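Long-range contacts in L-glyceraldehyde 3-phosphate reductase (Clostridium beijerinckii, PDB 6HG6), which acts as an NADPH-binding aldehyde reductase of the aldo-keto reductase family, with a TIM-barrel fold, and detoxifies furfural: residues A[50-55]-A[303-308]; A[28-33]-A[297-302]; A[274-279]-A[309-314]. All blocks are in the same frame, centred on the assembly; numbering follows the deposited sequence.

Contact 1 (A[50-55]-A[303-308]); sequences FTAFDN and SQIIEN. With NDP (NADPH dihydro-nicotinamide-adenine-dinucleotide phosphate), chain B.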
# COMPACT_ATOMS: atom_id res chain seq x y z
N PHE A 50 -6.53 -15.63 -1.44
CA PHE A 50 -6.26 -16.86 -0.69
C PHE A 50 -4.75 -17.07 -0.65
O PHE A 50 -4.21 -17.42 0.42
CB PHE A 50 -6.96 -18.06 -1.32
CG PHE A 50 -8.46 -17.98 -1.35
CD1 PHE A 50 -9.17 -17.17 -0.48
CD2 PHE A 50 -9.17 -18.87 -2.16
CE1 PHE A 50 -10.56 -17.11 -0.52
CE2 PHE A 50 -10.55 -18.85 -2.17
CZ PHE A 50 -11.24 -17.99 -1.34
N THR A 51 -4.07 -16.92 -1.79
CA THR A 51 -2.60 -17.09 -1.84
C THR A 51 -1.94 -16.07 -0.91
O THR A 51 -1.08 -16.47 -0.14
CB THR A 51 -2.06 -16.97 -3.27
OG1 THR A 51 -2.74 -17.96 -4.04
CG2 THR A 51 -0.57 -17.17 -3.32
N ALA A 52 -2.39 -14.82 -0.93
CA ALA A 52 -1.81 -13.75 -0.11
C ALA A 52 -1.93 -14.14 1.37
O ALA A 52 -0.92 -14.18 2.09
CB ALA A 52 -2.52 -12.46 -0.38
N PHE A 53 -3.14 -14.46 1.81
CA PHE A 53 -3.41 -14.77 3.23
C PHE A 53 -2.68 -16.05 3.63
O PHE A 53 -2.15 -16.11 4.75
CB PHE A 53 -4.91 -14.84 3.49
CG PHE A 53 -5.29 -14.94 4.95
CD1 PHE A 53 -4.86 -13.97 5.84
CD2 PHE A 53 -6.13 -15.94 5.40
CE1 PHE A 53 -5.16 -14.06 7.20
CE2 PHE A 53 -6.46 -16.03 6.75
CZ PHE A 53 -5.98 -15.08 7.64
N ASP A 54 -2.63 -17.07 2.77
CA ASP A 54 -1.97 -18.34 3.10
C ASP A 54 -0.47 -18.12 3.35
O ASP A 54 0.12 -18.98 3.97
CB ASP A 54 -2.16 -19.38 2.00
CG ASP A 54 -3.51 -20.07 2.00
OD1 ASP A 54 -4.29 -19.83 2.92
OD2 ASP A 54 -3.71 -20.93 1.11
N ASN A 55 0.10 -17.04 2.79
CA ASN A 55 1.54 -16.69 2.91
C ASN A 55 1.76 -15.59 3.95
O ASN A 55 2.86 -15.01 4.00
CB ASN A 55 2.09 -16.30 1.53
CG ASN A 55 2.24 -17.54 0.69
OD1 ASN A 55 1.36 -17.88 -0.11
ND2 ASN A 55 3.26 -18.31 0.97
N SER A 303 1.63 -17.02 -8.53
CA SER A 303 3.10 -17.26 -8.54
C SER A 303 3.83 -15.95 -8.18
O SER A 303 4.92 -16.04 -7.60
CB SER A 303 3.58 -17.82 -9.86
OG SER A 303 3.24 -16.95 -10.93
N GLN A 304 3.29 -14.78 -8.53
CA GLN A 304 3.96 -13.50 -8.23
C GLN A 304 3.96 -13.25 -6.73
O GLN A 304 4.96 -12.76 -6.22
CB GLN A 304 3.36 -12.33 -8.98
CG GLN A 304 3.60 -12.48 -10.48
CD GLN A 304 2.76 -11.51 -11.28
OE1 GLN A 304 1.73 -11.05 -10.81
NE2 GLN A 304 3.17 -11.29 -12.52
N ILE A 305 2.87 -13.59 -6.04
CA ILE A 305 2.83 -13.45 -4.57
C ILE A 305 3.90 -14.37 -3.97
O ILE A 305 4.68 -13.93 -3.13
CB ILE A 305 1.41 -13.76 -4.07
CG1 ILE A 305 0.43 -12.76 -4.68
CG2 ILE A 305 1.37 -13.74 -2.55
CD1 ILE A 305 -1.01 -12.96 -4.30
N ILE A 306 3.87 -15.63 -4.35
CA ILE A 306 4.77 -16.67 -3.79
C ILE A 306 6.24 -16.26 -4.01
O ILE A 306 7.01 -16.36 -3.06
CB ILE A 306 4.37 -18.03 -4.39
CG1 ILE A 306 2.99 -18.42 -3.87
CG2 ILE A 306 5.41 -19.09 -4.07
CD1 ILE A 306 2.30 -19.54 -4.62
N GLU A 307 6.62 -15.76 -5.19
CA GLU A 307 8.02 -15.27 -5.40
C GLU A 307 8.28 -14.07 -4.49
O GLU A 307 9.36 -13.93 -3.93
CB GLU A 307 8.24 -14.85 -6.86
CG GLU A 307 9.50 -13.99 -7.07
CD GLU A 307 9.98 -13.79 -8.51
OE1 GLU A 307 10.22 -14.83 -9.23
OE2 GLU A 307 10.12 -12.58 -8.92
N ASN A 308 7.35 -13.16 -4.37
CA ASN A 308 7.64 -11.87 -3.72
C ASN A 308 7.78 -12.03 -2.20
O ASN A 308 8.48 -11.22 -1.63
CB ASN A 308 6.58 -10.82 -4.00
CG ASN A 308 6.56 -10.31 -5.42
OD1 ASN A 308 7.45 -10.65 -6.22
ND2 ASN A 308 5.53 -9.52 -5.72
PA NDP B . 3.95 -3.08 -7.90
O1A NDP B . 4.89 -1.96 -8.18
O2A NDP B . 4.20 -4.17 -6.92
O5B NDP B . 3.45 -3.72 -9.29
C5B NDP B . 2.54 -4.85 -9.27
C4B NDP B . 2.54 -5.53 -10.61
O4B NDP B . 3.90 -5.90 -10.93
C3B NDP B . 1.73 -6.82 -10.74
O3B NDP B . 0.36 -6.61 -11.09
C2B NDP B . 2.49 -7.54 -11.85
O2B NDP B . 2.08 -6.95 -13.08
C1B NDP B . 3.93 -7.17 -11.54
N9A NDP B . 4.64 -8.06 -10.63
C8A NDP B . 4.38 -8.27 -9.30
N7A NDP B . 5.23 -9.09 -8.72
C5A NDP B . 6.10 -9.45 -9.74
C6A NDP B . 7.23 -10.29 -9.77
N6A NDP B . 7.68 -10.96 -8.71
N1A NDP B . 7.88 -10.42 -10.95
C2A NDP B . 7.42 -9.75 -12.02
N3A NDP B . 6.39 -8.92 -12.10
C4A NDP B . 5.76 -8.81 -10.92
O3 NDP B . 2.58 -2.42 -7.34
PN NDP B . 1.38 -1.57 -7.98
O1N NDP B . 0.42 -2.53 -8.58
O2N NDP B . 1.89 -0.42 -8.79
O5D NDP B . 0.73 -0.96 -6.63
C5D NDP B . 0.53 -1.87 -5.52
C4D NDP B . -0.59 -1.35 -4.65
O4D NDP B . -0.22 -0.05 -4.13
C3D NDP B . -1.92 -1.07 -5.33
O3D NDP B . -2.64 -2.29 -5.54
C2D NDP B . -2.57 -0.13 -4.31
O2D NDP B . -3.09 -0.87 -3.24
C1D NDP B . -1.38 0.72 -3.86
N1N NDP B . -1.30 2.00 -4.59
C2N NDP B . -1.56 3.18 -3.93
C3N NDP B . -1.77 4.36 -4.58
C7N NDP B . -2.06 5.60 -3.78
O7N NDP B . -2.23 5.54 -2.55
N7N NDP B . -2.16 6.75 -4.46
C4N NDP B . -1.69 4.34 -6.09
C5N NDP B . -1.20 3.08 -6.67
C6N NDP B . -0.96 2.02 -5.93
P2B NDP B . 2.07 -7.91 -14.38
O1X NDP B . 1.85 -9.37 -14.05
O2X NDP B . 0.95 -7.34 -15.24
O3X NDP B . 3.45 -7.65 -14.97
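Thr51 pushes its methyl group, CG2, against Ile305 and Ile306, and that apolar packing is the heart of the contact between helix 42-54 and helix 302-308. The methyl lies 3.8 Å from CG1 of Ile306, whose side chain it meets at about a right angle, and 4.0 Å from CG2 of Ile305. The torsion explains the division of labour: with chi1 at -58°, Thr51 CG2 is anti to the backbone N, while OG1 sits beside that N and hydrogen-bonds to the carbonyl of Glu47 one turn back. The hydroxyl is thus satisfied within its own helix. Deeper in, Ile305 lays CG2 over the CA of Ala52, and its extended end brings CD1 to 4.2 Å from Ala52 CB. The axes of 50-54 and 303-308 come within 9.4 Å and lie 20° apart, as expected of neighbouring helices around a TIM barrel, and no hydrogen bond joins the two segments.

The polar bonds that helix 302-308 makes through Gln304, Glu307 and Asn308 face the cofactor. Gln304 NE2 donates to O1X of the NADPH 2'-phosphate at 2.8 Å and a nearly straight 168°, while its OE1 accepts from Ser300 N, which fixes the amide's rotation. Glu307 OE2 takes a bond from the adenine amino N6A at 2.9 Å and is also paired with Thr277 OG1. Asn308 reads the neighbouring part of the base, ND2 donating to N7A at 3.0 Å; its OD1 is modelled doubtfully close to N6A.

The short helix is therefore two-sided. Its isoleucines hold it to helix 42-54, and the polar side recognises both the adenine and the 2'-phosphate, the group that distinguishes NADPH from NADH.

Contact 2 (A[28-33]-A[297-302]); sequences ISFGLW and IGASKP. With NDP (NADPH dihydro-nicotinamide-adenine-dinucleotide phosphate), chain B.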
# COMPACT_ATOMS: atom_id res chain seq x y z
N ILE A 28 5.10 -7.45 3.61
CA ILE A 28 4.45 -7.42 2.26
C ILE A 28 2.94 -7.30 2.47
O ILE A 28 2.39 -8.17 3.11
CB ILE A 28 4.76 -8.67 1.39
CG1 ILE A 28 6.25 -8.95 1.24
CG2 ILE A 28 4.11 -8.51 0.04
CD1 ILE A 28 6.99 -7.77 0.71
N SER A 29 2.34 -6.25 1.92
CA SER A 29 0.89 -6.01 1.88
C SER A 29 0.42 -6.21 0.45
O SER A 29 1.24 -5.99 -0.50
CB SER A 29 0.53 -4.64 2.39
OG SER A 29 0.89 -4.48 3.76
N PHE A 30 -0.88 -6.51 0.29
CA PHE A 30 -1.45 -6.83 -1.02
C PHE A 30 -2.44 -5.73 -1.40
O PHE A 30 -3.37 -5.46 -0.64
CB PHE A 30 -2.05 -8.22 -1.00
CG PHE A 30 -2.44 -8.65 -2.38
CD1 PHE A 30 -1.44 -8.97 -3.30
CD2 PHE A 30 -3.75 -8.62 -2.78
CE1 PHE A 30 -1.77 -9.26 -4.61
CE2 PHE A 30 -4.08 -8.94 -4.09
CZ PHE A 30 -3.10 -9.29 -4.98
N GLY A 31 -2.25 -5.16 -2.58
CA GLY A 31 -3.12 -4.08 -3.07
C GLY A 31 -4.02 -4.53 -4.19
O GLY A 31 -3.59 -5.37 -5.01
N LEU A 32 -5.22 -3.94 -4.27
CA LEU A 32 -6.22 -4.34 -5.28
C LEU A 32 -6.38 -3.26 -6.36
O LEU A 32 -7.40 -3.27 -7.08
CB LEU A 32 -7.53 -4.70 -4.57
CG LEU A 32 -7.59 -6.08 -3.93
CD1 LEU A 32 -6.76 -6.14 -2.67
CD2 LEU A 32 -9.05 -6.41 -3.59
N TRP A 33 -5.39 -2.37 -6.50
CA TRP A 33 -5.41 -1.29 -7.53
C TRP A 33 -5.66 -1.88 -8.91
O TRP A 33 -6.46 -1.27 -9.67
CB TRP A 33 -4.11 -0.50 -7.46
CG TRP A 33 -4.07 0.65 -8.40
CD1 TRP A 33 -5.06 1.54 -8.71
CD2 TRP A 33 -2.89 1.11 -9.07
NE1 TRP A 33 -4.59 2.49 -9.58
CE2 TRP A 33 -3.26 2.24 -9.83
CE3 TRP A 33 -1.58 0.64 -9.15
CZ2 TRP A 33 -2.34 2.92 -10.63
CZ3 TRP A 33 -0.67 1.31 -9.94
CH2 TRP A 33 -1.05 2.45 -10.65
N ILE A 297 2.39 -4.60 -2.75
CA ILE A 297 2.52 -5.26 -4.08
C ILE A 297 1.15 -5.47 -4.73
O ILE A 297 0.13 -5.49 -4.04
CB ILE A 297 3.22 -6.64 -4.01
CG1 ILE A 297 2.36 -7.69 -3.30
CG2 ILE A 297 4.59 -6.48 -3.37
CD1 ILE A 297 2.81 -9.13 -3.43
N GLY A 298 1.19 -5.71 -6.03
CA GLY A 298 0.04 -6.16 -6.83
C GLY A 298 0.41 -7.48 -7.44
O GLY A 298 1.60 -7.81 -7.43
N ALA A 299 -0.54 -8.19 -8.00
CA ALA A 299 -0.30 -9.44 -8.73
C ALA A 299 -1.45 -9.73 -9.68
O ALA A 299 -2.57 -9.33 -9.36
CB ALA A 299 -0.13 -10.57 -7.76
N SER A 300 -1.16 -10.36 -10.81
CA SER A 300 -2.17 -10.90 -11.76
C SER A 300 -2.27 -12.41 -11.55
O SER A 300 -3.27 -13.02 -11.97
CB SER A 300 -1.85 -10.55 -13.21
OG SER A 300 -0.54 -10.93 -13.55
N LYS A 301 -1.25 -13.03 -10.96
CA LYS A 301 -1.23 -14.50 -10.81
C LYS A 301 -0.57 -14.85 -9.48
O LYS A 301 0.29 -14.12 -8.98
CB LYS A 301 -0.63 -15.15 -12.06
CG LYS A 301 0.83 -14.82 -12.33
CD LYS A 301 1.28 -15.34 -13.70
CE LYS A 301 2.77 -15.19 -13.93
NZ LYS A 301 3.12 -15.39 -15.36
N PRO A 302 -1.02 -15.96 -8.84
CA PRO A 302 -0.53 -16.39 -7.53
C PRO A 302 1.00 -16.57 -7.45
O PRO A 302 1.58 -16.19 -6.45
CB PRO A 302 -1.18 -17.77 -7.33
CG PRO A 302 -2.48 -17.64 -8.14
CD PRO A 302 -2.04 -16.88 -9.38
PA NDP B . 3.95 -3.08 -7.90
O1A NDP B . 4.89 -1.96 -8.18
O2A NDP B . 4.20 -4.17 -6.92
O5B NDP B . 3.45 -3.72 -9.29
C5B NDP B . 2.54 -4.85 -9.27
C4B NDP B . 2.54 -5.53 -10.61
O4B NDP B . 3.90 -5.90 -10.93
C3B NDP B . 1.73 -6.82 -10.74
O3B NDP B . 0.36 -6.61 -11.09
C2B NDP B . 2.49 -7.54 -11.85
O2B NDP B . 2.08 -6.95 -13.08
C1B NDP B . 3.93 -7.17 -11.54
N9A NDP B . 4.64 -8.06 -10.63
C8A NDP B . 4.38 -8.27 -9.30
N7A NDP B . 5.23 -9.09 -8.72
C5A NDP B . 6.10 -9.45 -9.74
C6A NDP B . 7.23 -10.29 -9.77
N6A NDP B . 7.68 -10.96 -8.71
N1A NDP B . 7.88 -10.42 -10.95
C2A NDP B . 7.42 -9.75 -12.02
N3A NDP B . 6.39 -8.92 -12.10
C4A NDP B . 5.76 -8.81 -10.92
O3 NDP B . 2.58 -2.42 -7.34
PN NDP B . 1.38 -1.57 -7.98
O1N NDP B . 0.42 -2.53 -8.58
O2N NDP B . 1.89 -0.42 -8.79
O5D NDP B . 0.73 -0.96 -6.63
C5D NDP B . 0.53 -1.87 -5.52
C4D NDP B . -0.59 -1.35 -4.65
O4D NDP B . -0.22 -0.05 -4.13
C3D NDP B . -1.92 -1.07 -5.33
O3D NDP B . -2.64 -2.29 -5.54
C2D NDP B . -2.57 -0.13 -4.31
O2D NDP B . -3.09 -0.87 -3.24
C1D NDP B . -1.38 0.72 -3.86
N1N NDP B . -1.30 2.00 -4.59
C2N NDP B . -1.56 3.18 -3.93
C3N NDP B . -1.77 4.36 -4.58
C7N NDP B . -2.06 5.60 -3.78
O7N NDP B . -2.23 5.54 -2.55
N7N NDP B . -2.16 6.75 -4.46
C4N NDP B . -1.69 4.34 -6.09
C5N NDP B . -1.20 3.08 -6.67
C6N NDP B . -0.96 2.02 -5.93
P2B NDP B . 2.07 -7.91 -14.38
O1X NDP B . 1.85 -9.37 -14.05
O2X NDP B . 0.95 -7.34 -15.24
O3X NDP B . 3.45 -7.65 -14.97
O HOH W 1 -3.14 -6.48 -7.52
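Ile297 and Ile28 meet where the last strand of the TIM barrel pairs with the first. The pairing is parallel: Ile297 N donates to Ser29 O at 2.9 Å, and Ile297 O accepts from Gly31 N at 2.8 Å, closing the barrel. From this backbone the Ile297 side chain starts at CB, which passes 3.9 Å from the cofactor phosphate oxygen O2A. With chi1 at 69°, CG1 lies between the backbone N and the carbonyl carbon; there it sits beside Ser29 O and touches Phe30 CD1 at 4.0 Å. The other branch, CG2, leans on Ile28 CG2. At the tip, CD1 reaches Ile28 CG2 at 3.8 Å and also packs on Asn308, which binds the adenine.

Further along, Trp33 N holds the ribose hydroxyl O3D, and the indole covers the nicotinamide ring near C5N with one face, while Ser300 OG bonds the 2'-phosphate. Phe30 runs outward from the barrel wall: Ala299 CB lies at its ring edge, 3.8 Å from CE1, and Ile305 of helix 302-308 closes in beside it. Strand 59-61 flanks strand 28-31 through backbone bonds to Phe30, and Leu48 of helix 42-54 packs on Ala299.

Contact 3 (A[274-279]-A[309-314]); sequences RGQTLA and VGIVHK. With NDP (NADPH dihydro-nicotinamide-adenine-dinucleotide phosphate), chain B.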
# COMPACT_ATOMS: atom_id res chain seq x y z
N ARG A 274 22.96 -11.21 -5.44
CA ARG A 274 22.24 -11.40 -4.15
C ARG A 274 21.37 -12.67 -4.18
O ARG A 274 20.75 -12.94 -3.18
CB ARG A 274 21.30 -10.23 -3.87
CG ARG A 274 22.02 -8.93 -3.55
CD ARG A 274 21.07 -7.77 -3.52
NE ARG A 274 19.98 -7.91 -2.58
CZ ARG A 274 20.05 -7.63 -1.29
NH1 ARG A 274 21.19 -7.25 -0.74
NH2 ARG A 274 18.98 -7.79 -0.55
N GLY A 275 21.27 -13.39 -5.30
CA GLY A 275 20.39 -14.57 -5.42
C GLY A 275 18.94 -14.15 -5.54
O GLY A 275 18.09 -14.93 -5.16
N GLN A 276 18.67 -12.94 -6.03
CA GLN A 276 17.30 -12.41 -6.18
C GLN A 276 17.02 -12.03 -7.64
O GLN A 276 17.96 -11.69 -8.38
CB GLN A 276 17.16 -11.12 -5.36
CG GLN A 276 17.25 -11.30 -3.85
CD GLN A 276 16.81 -10.05 -3.12
OE1 GLN A 276 17.45 -9.01 -3.20
NE2 GLN A 276 15.69 -10.13 -2.40
N THR A 277 15.74 -12.03 -8.02
CA THR A 277 15.28 -11.37 -9.27
C THR A 277 15.36 -9.86 -9.01
O THR A 277 15.39 -9.45 -7.81
CB THR A 277 13.84 -11.76 -9.61
OG1 THR A 277 13.03 -11.37 -8.51
CG2 THR A 277 13.67 -13.23 -9.93
N LEU A 278 15.34 -9.05 -10.07
CA LEU A 278 15.31 -7.57 -9.95
C LEU A 278 14.08 -7.18 -9.13
O LEU A 278 14.23 -6.39 -8.17
CB LEU A 278 15.32 -6.93 -11.34
CG LEU A 278 15.21 -5.41 -11.34
CD1 LEU A 278 16.21 -4.79 -10.38
CD2 LEU A 278 15.42 -4.86 -12.74
N ALA A 279 12.90 -7.73 -9.42
CA ALA A 279 11.66 -7.43 -8.68
C ALA A 279 11.88 -7.69 -7.19
O ALA A 279 11.50 -6.83 -6.35
CB ALA A 279 10.50 -8.26 -9.17
N VAL A 309 7.14 -13.02 -1.58
CA VAL A 309 7.11 -13.06 -0.08
C VAL A 309 8.48 -13.50 0.47
O VAL A 309 8.70 -13.23 1.64
CB VAL A 309 5.94 -13.86 0.52
CG1 VAL A 309 4.63 -13.11 0.31
CG2 VAL A 309 5.87 -15.30 0.06
N GLY A 310 9.37 -14.09 -0.33
CA GLY A 310 10.73 -14.42 0.15
C GLY A 310 11.55 -13.16 0.45
O GLY A 310 12.46 -13.23 1.25
N ILE A 311 11.23 -12.04 -0.16
CA ILE A 311 12.07 -10.80 -0.15
C ILE A 311 12.19 -10.24 1.27
O ILE A 311 13.27 -9.67 1.57
CB ILE A 311 11.51 -9.76 -1.12
CG1 ILE A 311 10.19 -9.15 -0.62
CG2 ILE A 311 11.35 -10.36 -2.50
CD1 ILE A 311 10.38 -7.98 0.32
N VAL A 312 11.15 -10.40 2.10
CA VAL A 312 11.13 -9.93 3.52
C VAL A 312 12.31 -10.55 4.29
O VAL A 312 12.59 -10.06 5.40
CB VAL A 312 9.79 -10.21 4.26
CG1 VAL A 312 8.61 -9.77 3.43
CG2 VAL A 312 9.62 -11.68 4.66
N HIS A 313 12.98 -11.56 3.73
CA HIS A 313 14.13 -12.24 4.41
C HIS A 313 15.49 -11.81 3.84
O HIS A 313 16.49 -12.37 4.28
CB HIS A 313 13.94 -13.76 4.35
CG HIS A 313 12.75 -14.16 5.13
ND1 HIS A 313 11.53 -14.42 4.53
CD2 HIS A 313 12.56 -14.23 6.47
CE1 HIS A 313 10.64 -14.68 5.48
NE2 HIS A 313 11.25 -14.58 6.67
N LYS A 314 15.54 -10.81 2.96
CA LYS A 314 16.79 -10.28 2.36
C LYS A 314 16.69 -8.75 2.24
O LYS A 314 16.96 -8.20 1.14
CB LYS A 314 17.04 -10.90 0.98
CG LYS A 314 17.28 -12.39 0.95
CD LYS A 314 17.83 -12.86 -0.36
CE LYS A 314 17.77 -14.36 -0.53
NZ LYS A 314 18.44 -14.75 -1.80
PA NDP B . 3.95 -3.08 -7.90
O1A NDP B . 4.89 -1.96 -8.18
O2A NDP B . 4.20 -4.17 -6.92
O5B NDP B . 3.45 -3.72 -9.29
C5B NDP B . 2.54 -4.85 -9.27
C4B NDP B . 2.54 -5.53 -10.61
O4B NDP B . 3.90 -5.90 -10.93
C3B NDP B . 1.73 -6.82 -10.74
O3B NDP B . 0.36 -6.61 -11.09
C2B NDP B . 2.49 -7.54 -11.85
O2B NDP B . 2.08 -6.95 -13.08
C1B NDP B . 3.93 -7.17 -11.54
N9A NDP B . 4.64 -8.06 -10.63
C8A NDP B . 4.38 -8.27 -9.30
N7A NDP B . 5.23 -9.09 -8.72
C5A NDP B . 6.10 -9.45 -9.74
C6A NDP B . 7.23 -10.29 -9.77
N6A NDP B . 7.68 -10.96 -8.71
N1A NDP B . 7.88 -10.42 -10.95
C2A NDP B . 7.42 -9.75 -12.02
N3A NDP B . 6.39 -8.92 -12.10
C4A NDP B . 5.76 -8.81 -10.92
O3 NDP B . 2.58 -2.42 -7.34
PN NDP B . 1.38 -1.57 -7.98
O1N NDP B . 0.42 -2.53 -8.58
O2N NDP B . 1.89 -0.42 -8.79
O5D NDP B . 0.73 -0.96 -6.63
C5D NDP B . 0.53 -1.87 -5.52
C4D NDP B . -0.59 -1.35 -4.65
O4D NDP B . -0.22 -0.05 -4.13
C3D NDP B . -1.92 -1.07 -5.33
O3D NDP B . -2.64 -2.29 -5.54
C2D NDP B . -2.57 -0.13 -4.31
O2D NDP B . -3.09 -0.87 -3.24
C1D NDP B . -1.38 0.72 -3.86
N1N NDP B . -1.30 2.00 -4.59
C2N NDP B . -1.56 3.18 -3.93
C3N NDP B . -1.77 4.36 -4.58
C7N NDP B . -2.06 5.60 -3.78
O7N NDP B . -2.23 5.54 -2.55
N7N NDP B . -2.16 6.75 -4.46
C4N NDP B . -1.69 4.34 -6.09
C5N NDP B . -1.20 3.08 -6.67
C6N NDP B . -0.96 2.02 -5.93
P2B NDP B . 2.07 -7.91 -14.38
O1X NDP B . 1.85 -9.37 -14.05
O2X NDP B . 0.95 -7.34 -15.24
O3X NDP B . 3.45 -7.65 -14.97
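Gln276 meets Ile311 and Lys314 just past a Schellman motif, in which Gly275, with positive phi, ends helix 258-273; Thr277 then N-caps helix 278-286. The partner is the loop that follows helix 302-308, which tightens into a 3-10 turn around 311-313. The walk starts at Gly310, whose carbonyl accepts from His313 N. Ile311 comes next, its CG2 4.3 Å from Gln276 NE2. Its carbonyl accepts from Lys314 N at 2.9 Å and also from the hydroxyl of Ser284, and that same hydroxyl receives a bond from Gln276 NE2, so one serine on helix 278-286 ties both segments together. Val312 turns to the barrel, against Met27 and Ile28, and its CG2 sits over one face of the His313 ring.

Lys314 does most of the work. Its extended chain slides past Gln276 in the opposite direction, CB 3.7 Å from Gln276 NE2 and CD 3.9 Å from Gln276 CG. Arg274 holds that glutamine steady: bent at chi3 (58°), it brings NE to Gln276 OE1 at 2.8 Å and 167°, with NH2 joining from the same face of the amide. The guanidinium also makes a salt bridge to Glu321 and a cation-pi contact with Phe317, so it is fixed on several sides. Beyond the cap, Ala279 CB touches the adenine of NADPH.

The lysine ammonium finishes beside the carbonyls at the C-terminal end of helix 258-273, where the helix end would favour a positive charge: Lys314 NZ donates to Arg274 O at 3.2 Å, in the carbonyl plane, and weakly to Gly275 O at 3.4 Å.

How the contacts relate
Contact 2 is fully buried and joins strands by backbone hydrogen bonds; contacts 1 and 3 lie farther out and are only partly buried. Contact 1 relies on aliphatic packing between helices, whereas contact 3, farthest from the centre of the chain, uses charged and amide groups. The three share a continuous piece of chain: 297-302 leads straight into helix 302-308, whose residues run on into 309-314. That helix packs on strand 28-31 and reaches the cap of helix 278-286, and the loop after it returns to the same strand. All three touch NADPH, contact 1 at the adenine and 2'-phosphate, contact 2 along its length and contact 3 at the adenine.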